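Local coordinates for protein crustacyanin-C1 subunit (PDB 1I4U) that binds the carotenoid astaxanthin, giving the lobster carapace its blue coloration, as a lipocalin subunit of crustacyanin, at residues Q24-W35 and I107-L118. Numbering follows the deposited sequence.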
loop_
_atom_site.group_PDB
_atom_site.type_symbol
_atom_site.label_atom_id
_atom_site.label_comp_id
_atom_site.label_asym_id
_atom_site.label_seq_id
_atom_site.Cartn_x
_atom_site.Cartn_y
_atom_site.Cartn_z
ATOM N N GLN A 24 -18.736 -2.594 13.981
ATOM C CA GLN A 24 -17.772 -3.697 13.927
ATOM C C GLN A 24 -16.846 -3.715 15.121
ATOM O O GLN A 24 -16.349 -4.781 15.461
ATOM C CB GLN A 24 -17.011 -3.560 12.609
ATOM C CG GLN A 24 -17.915 -3.968 11.454
ATOM C CD GLN A 24 -17.458 -3.426 10.127
ATOM O OE1 GLN A 24 -16.312 -2.944 10.007
ATOM N NE2 GLN A 24 -18.356 -3.521 9.153
ATOM N N THR A 25 -16.571 -2.555 15.744
ATOM C CA THR A 25 -15.621 -2.571 16.872
ATOM C C THR A 25 -16.029 -3.522 17.978
ATOM O O THR A 25 -15.163 -4.216 18.527
ATOM C CB THR A 25 -15.419 -1.140 17.398
ATOM O OG1 THR A 25 -14.795 -0.386 16.359
ATOM C CG2 THR A 25 -14.447 -1.192 18.548
ATOM N N PRO A 26 -17.295 -3.626 18.381
ATOM C CA PRO A 26 -17.648 -4.568 19.450
ATOM C C PRO A 26 -17.557 -6.036 19.076
ATOM O O PRO A 26 -17.712 -6.830 20.001
ATOM C CB PRO A 26 -19.131 -4.269 19.779
ATOM C CG PRO A 26 -19.290 -2.891 19.264
ATOM C CD PRO A 26 -18.494 -2.871 17.988
ATOM N N ASN A 27 -17.352 -6.322 17.807
ATOM C CA ASN A 27 -17.565 -7.671 17.285
ATOM C C ASN A 27 -16.288 -8.302 16.800
ATOM O O ASN A 27 -16.350 -9.282 16.041
ATOM C CB ASN A 27 -18.637 -7.661 16.180
ATOM C CG ASN A 27 -20.020 -7.543 16.793
ATOM O OD1 ASN A 27 -20.419 -8.310 17.694
ATOM N ND2 ASN A 27 -20.813 -6.580 16.334
ATOM N N ARG A 28 -15.125 -7.798 17.195
ATOM C CA ARG A 28 -13.893 -8.277 16.542
ATOM C C ARG A 28 -13.710 -9.762 16.756
ATOM O O ARG A 28 -13.270 -10.498 15.887
ATOM C CB ARG A 28 -12.697 -7.518 17.096
ATOM C CG ARG A 28 -12.681 -6.012 16.844
ATOM C CD ARG A 28 -12.762 -5.668 15.369
ATOM N NE ARG A 28 -12.625 -4.197 15.227
ATOM C CZ ARG A 28 -12.818 -3.607 14.061
ATOM N NH1 ARG A 28 -13.142 -4.352 13.009
ATOM N NH2 ARG A 28 -12.694 -2.296 13.953
ATOM N N ASN A 29 -14.067 -10.253 17.947
ATOM C CA ASN A 29 -13.838 -11.673 18.230
ATOM C C ASN A 29 -14.707 -12.499 17.327
ATOM O O ASN A 29 -14.363 -13.601 16.905
ATOM C CB ASN A 29 -14.145 -11.888 19.696
ATOM C CG ASN A 29 -12.956 -11.626 20.610
ATOM O OD1 ASN A 29 -11.976 -12.375 20.579
ATOM N ND2 ASN A 29 -13.023 -10.580 21.445
ATOM N N SER A 30 -15.900 -11.991 17.000
ATOM C CA SER A 30 -16.768 -12.756 16.113
ATOM C C SER A 30 -16.280 -12.771 14.671
ATOM O O SER A 30 -16.777 -13.597 13.896
ATOM C CB SER A 30 -18.196 -12.209 16.185
ATOM O OG SER A 30 -18.779 -12.460 17.469
ATOM N N TYR A 31 -15.401 -11.871 14.308
ATOM C CA TYR A 31 -14.810 -11.835 12.973
ATOM C C TYR A 31 -13.584 -12.732 12.837
ATOM O O TYR A 31 -13.110 -13.013 11.742
ATOM C CB TYR A 31 -14.459 -10.380 12.596
ATOM C CG TYR A 31 -14.182 -10.196 11.125
ATOM C CD1 TYR A 31 -15.163 -10.217 10.139
ATOM C CD2 TYR A 31 -12.857 -9.980 10.725
ATOM C CE1 TYR A 31 -14.869 -10.041 8.814
ATOM C CE2 TYR A 31 -12.590 -9.800 9.374
ATOM C CZ TYR A 31 -13.576 -9.830 8.421
ATOM O OH TYR A 31 -13.249 -9.665 7.091
ATOM N N ALA A 32 -13.086 -13.177 13.983
ATOM C CA ALA A 32 -11.892 -14.051 13.980
ATOM C C ALA A 32 -12.274 -15.449 13.476
ATOM O O ALA A 32 -13.418 -15.750 13.184
ATOM C CB ALA A 32 -11.251 -14.081 15.325
ATOM N N GLY A 33 -11.266 -16.292 13.339
ATOM C CA GLY A 33 -11.444 -17.641 12.858
ATOM C C GLY A 33 -11.101 -17.698 11.363
ATOM O O GLY A 33 -10.350 -16.873 10.803
ATOM N N VAL A 34 -11.676 -18.704 10.718
ATOM C CA VAL A 34 -11.310 -19.044 9.339
ATOM C C VAL A 34 -12.327 -18.502 8.368
ATOM O O VAL A 34 -13.530 -18.727 8.527
ATOM C CB VAL A 34 -11.153 -20.571 9.210
ATOM C CG1 VAL A 34 -10.844 -20.950 7.757
ATOM C CG2 VAL A 34 -10.058 -21.054 10.145
ATOM N N TRP A 35 -11.826 -17.787 7.368
ATOM C CA TRP A 35 -12.627 -17.293 6.254
ATOM C C TRP A 35 -12.028 -17.762 4.921
ATOM O O TRP A 35 -10.816 -17.626 4.717
ATOM C CB TRP A 35 -12.624 -15.785 6.221
ATOM C CG TRP A 35 -13.400 -15.031 7.256
ATOM C CD1 TRP A 35 -12.864 -14.431 8.358
ATOM C CD2 TRP A 35 -14.790 -14.773 7.292
ATOM N NE1 TRP A 35 -13.861 -13.811 9.079
ATOM C CE2 TRP A 35 -15.059 -14.008 8.449
ATOM C CE3 TRP A 35 -15.840 -15.133 6.445
ATOM C CZ2 TRP A 35 -16.347 -13.569 8.806
ATOM C CZ3 TRP A 35 -17.103 -14.717 6.769
ATOM C CH2 TRP A 35 -17.340 -13.957 7.935
ATOM N N ILE A 107 -15.030 -3.417 5.760
ATOM C CA ILE A 107 -15.990 -4.502 5.810
ATOM C C ILE A 107 -17.325 -3.854 5.491
ATOM O O ILE A 107 -17.984 -3.216 6.299
ATOM C CB ILE A 107 -15.966 -5.235 7.158
ATOM C CG1 ILE A 107 -14.577 -5.725 7.567
ATOM C CG2 ILE A 107 -17.027 -6.344 7.186
ATOM C CD1 ILE A 107 -14.468 -6.162 9.032
ATOM N N LEU A 108 -17.697 -3.971 4.209
ATOM C CA LEU A 108 -18.927 -3.302 3.760
ATOM C C LEU A 108 -20.163 -3.905 4.412
ATOM O O LEU A 108 -21.166 -3.222 4.651
ATOM C CB LEU A 108 -19.063 -3.495 2.260
ATOM C CG LEU A 108 -18.390 -2.586 1.295
ATOM C CD1 LEU A 108 -18.917 -2.865 -0.109
ATOM C CD2 LEU A 108 -18.599 -1.110 1.629
ATOM N N GLU A 109 -20.118 -5.210 4.663
ATOM C CA GLU A 109 -21.253 -5.935 5.228
ATOM C C GLU A 109 -20.735 -7.312 5.671
ATOM O O GLU A 109 -19.953 -7.951 4.972
ATOM C CB GLU A 109 -22.393 -6.116 4.238
ATOM C CG GLU A 109 -23.669 -6.710 4.842
ATOM C CD GLU A 109 -24.817 -6.789 3.846
ATOM O OE1 GLU A 109 -25.079 -5.797 3.157
ATOM O OE2 GLU A 109 -25.444 -7.870 3.733
ATOM N N THR A 110 -21.205 -7.746 6.837
ATOM C CA THR A 110 -20.947 -9.100 7.287
ATOM C C THR A 110 -22.049 -9.538 8.264
ATOM O O THR A 110 -22.598 -8.694 8.971
ATOM C CB THR A 110 -19.581 -9.252 7.941
ATOM O OG1 THR A 110 -19.329 -10.628 8.293
ATOM C CG2 THR A 110 -19.483 -8.457 9.229
ATOM N N ASP A 111 -22.312 -10.822 8.290
ATOM C CA ASP A 111 -23.142 -11.414 9.348
ATOM C C ASP A 111 -22.288 -12.229 10.306
ATOM O O ASP A 111 -22.896 -12.900 11.160
ATOM C CB ASP A 111 -24.303 -12.228 8.787
ATOM C CG ASP A 111 -23.884 -13.551 8.185
ATOM O OD1 ASP A 111 -22.670 -13.750 8.012
ATOM O OD2 ASP A 111 -24.799 -14.358 7.886
ATOM N N TYR A 112 -20.970 -12.247 10.178
ATOM C CA TYR A 112 -19.992 -12.921 10.999
ATOM C C TYR A 112 -20.013 -14.451 10.881
ATOM O O TYR A 112 -18.932 -15.034 10.955
ATOM C CB TYR A 112 -20.056 -12.579 12.509
ATOM C CG TYR A 112 -19.818 -11.087 12.661
ATOM C CD1 TYR A 112 -18.536 -10.603 12.638
ATOM C CD2 TYR A 112 -20.855 -10.203 12.789
ATOM C CE1 TYR A 112 -18.301 -9.260 12.759
ATOM C CE2 TYR A 112 -20.637 -8.824 12.909
ATOM C CZ TYR A 112 -19.336 -8.356 12.893
ATOM O OH TYR A 112 -19.020 -7.011 13.008
ATOM N N SER A 113 -21.177 -15.050 10.748
ATOM C CA SER A 113 -21.300 -16.506 10.712
ATOM C C SER A 113 -21.396 -17.100 9.327
ATOM O O SER A 113 -21.243 -18.342 9.244
ATOM C CB SER A 113 -22.492 -16.922 11.555
ATOM O OG SER A 113 -23.631 -16.364 11.103
ATOM N N ASN A 114 -21.641 -16.347 8.256
ATOM C CA ASN A 114 -21.744 -16.923 6.927
ATOM C C ASN A 114 -20.843 -16.209 5.919
ATOM O O ASN A 114 -20.136 -16.864 5.146
ATOM C CB ASN A 114 -23.180 -16.887 6.414
ATOM C CG ASN A 114 -24.058 -17.749 7.297
ATOM O OD1 ASN A 114 -24.074 -18.978 7.107
ATOM N ND2 ASN A 114 -24.709 -17.141 8.244
ATOM N N TYR A 115 -20.910 -14.864 5.888
ATOM C CA TYR A 115 -20.261 -14.134 4.808
ATOM C C TYR A 115 -19.675 -12.834 5.282
ATOM O O TYR A 115 -20.122 -12.277 6.274
ATOM C CB TYR A 115 -21.321 -13.882 3.692
ATOM C CG TYR A 115 -22.325 -12.835 4.052
ATOM C CD1 TYR A 115 -23.425 -13.163 4.838
ATOM C CD2 TYR A 115 -22.177 -11.515 3.651
ATOM C CE1 TYR A 115 -24.358 -12.222 5.186
ATOM C CE2 TYR A 115 -23.107 -10.574 4.009
ATOM C CZ TYR A 115 -24.186 -10.925 4.775
ATOM O OH TYR A 115 -25.152 -10.013 5.173
ATOM N N ALA A 116 -18.784 -12.295 4.439
ATOM C CA ALA A 116 -18.289 -10.946 4.559
ATOM C C ALA A 116 -18.010 -10.384 3.161
ATOM O O ALA A 116 -17.575 -11.106 2.248
ATOM C CB ALA A 116 -17.048 -10.838 5.418
ATOM N N CYS A 117 -18.319 -9.095 2.992
ATOM C CA CYS A 117 -18.121 -8.377 1.753
ATOM C C CYS A 117 -17.062 -7.298 2.049
ATOM O O CYS A 117 -17.331 -6.406 2.850
ATOM C CB CYS A 117 -19.417 -7.740 1.272
ATOM S SG CYS A 117 -20.939 -8.722 1.495
ATOM N N LEU A 118 -15.900 -7.429 1.411
ATOM C CA LEU A 118 -14.744 -6.567 1.729
ATOM C C LEU A 118 -14.371 -5.680 0.570
ATOM O O LEU A 118 -14.507 -6.073 -0.603
ATOM C CB LEU A 118 -13.550 -7.437 2.081
ATOM C CG LEU A 118 -13.820 -8.549 3.120
ATOM C CD1 LEU A 118 -12.507 -9.326 3.338
ATOM C CD2 LEU A 118 -14.445 -7.987 4.360
HETATM O O HOH W 1 -15.197 -1.389 7.928
HETATM O O HOH W 2 -16.111 -6.752 13.665
#
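Thr110 OG1, lying near CH2 of Trp35, is gripped twice: it donates to Tyr115 O (2.7 Å) and accepts from Tyr112 N (3.0 Å), closing an ST turn. Asp111 OD1 reinforces this loop, receiving Asn114 N and Tyr115 N from opposite faces of its carboxylate. Gly33 and Trp35 form the Gly-X-Trp signature of lipocalins, and Thr110-Asp111-Tyr112 the second conserved region, at the turn from barrel strand 102-110 into 115-123; Arg138 joins the two, in cation-pi contact with Trp35 and its NE hydrogen-bonded to Tyr112 O. The indole NE1 donates to Tyr31 O (2.9 Å), nearly in the ring plane, while Ala116 CB lies over the six-membered ring. The phenol of Tyr31, its CG placed opposite the main-chain nitrogen (chi1 -165°), lies between Trp35 NE1 on one face and Ile107 CD1 on the other, the latter 4.0 Å from the ring centroid. Tyr112 runs across Tyr31 at about a right angle, its OH 3.3 Å from Asn27 CB and linked through a water to Gln24 O. Replacing Tyr112 by alanine would probably open a gap beside Asn27 and Tyr31 and leave that water without its phenolic partner. Gln24 NE2 donates to Ile107 O (2.9 Å, 158°), and a second water joins Gln24 OE1 to Ile107 N.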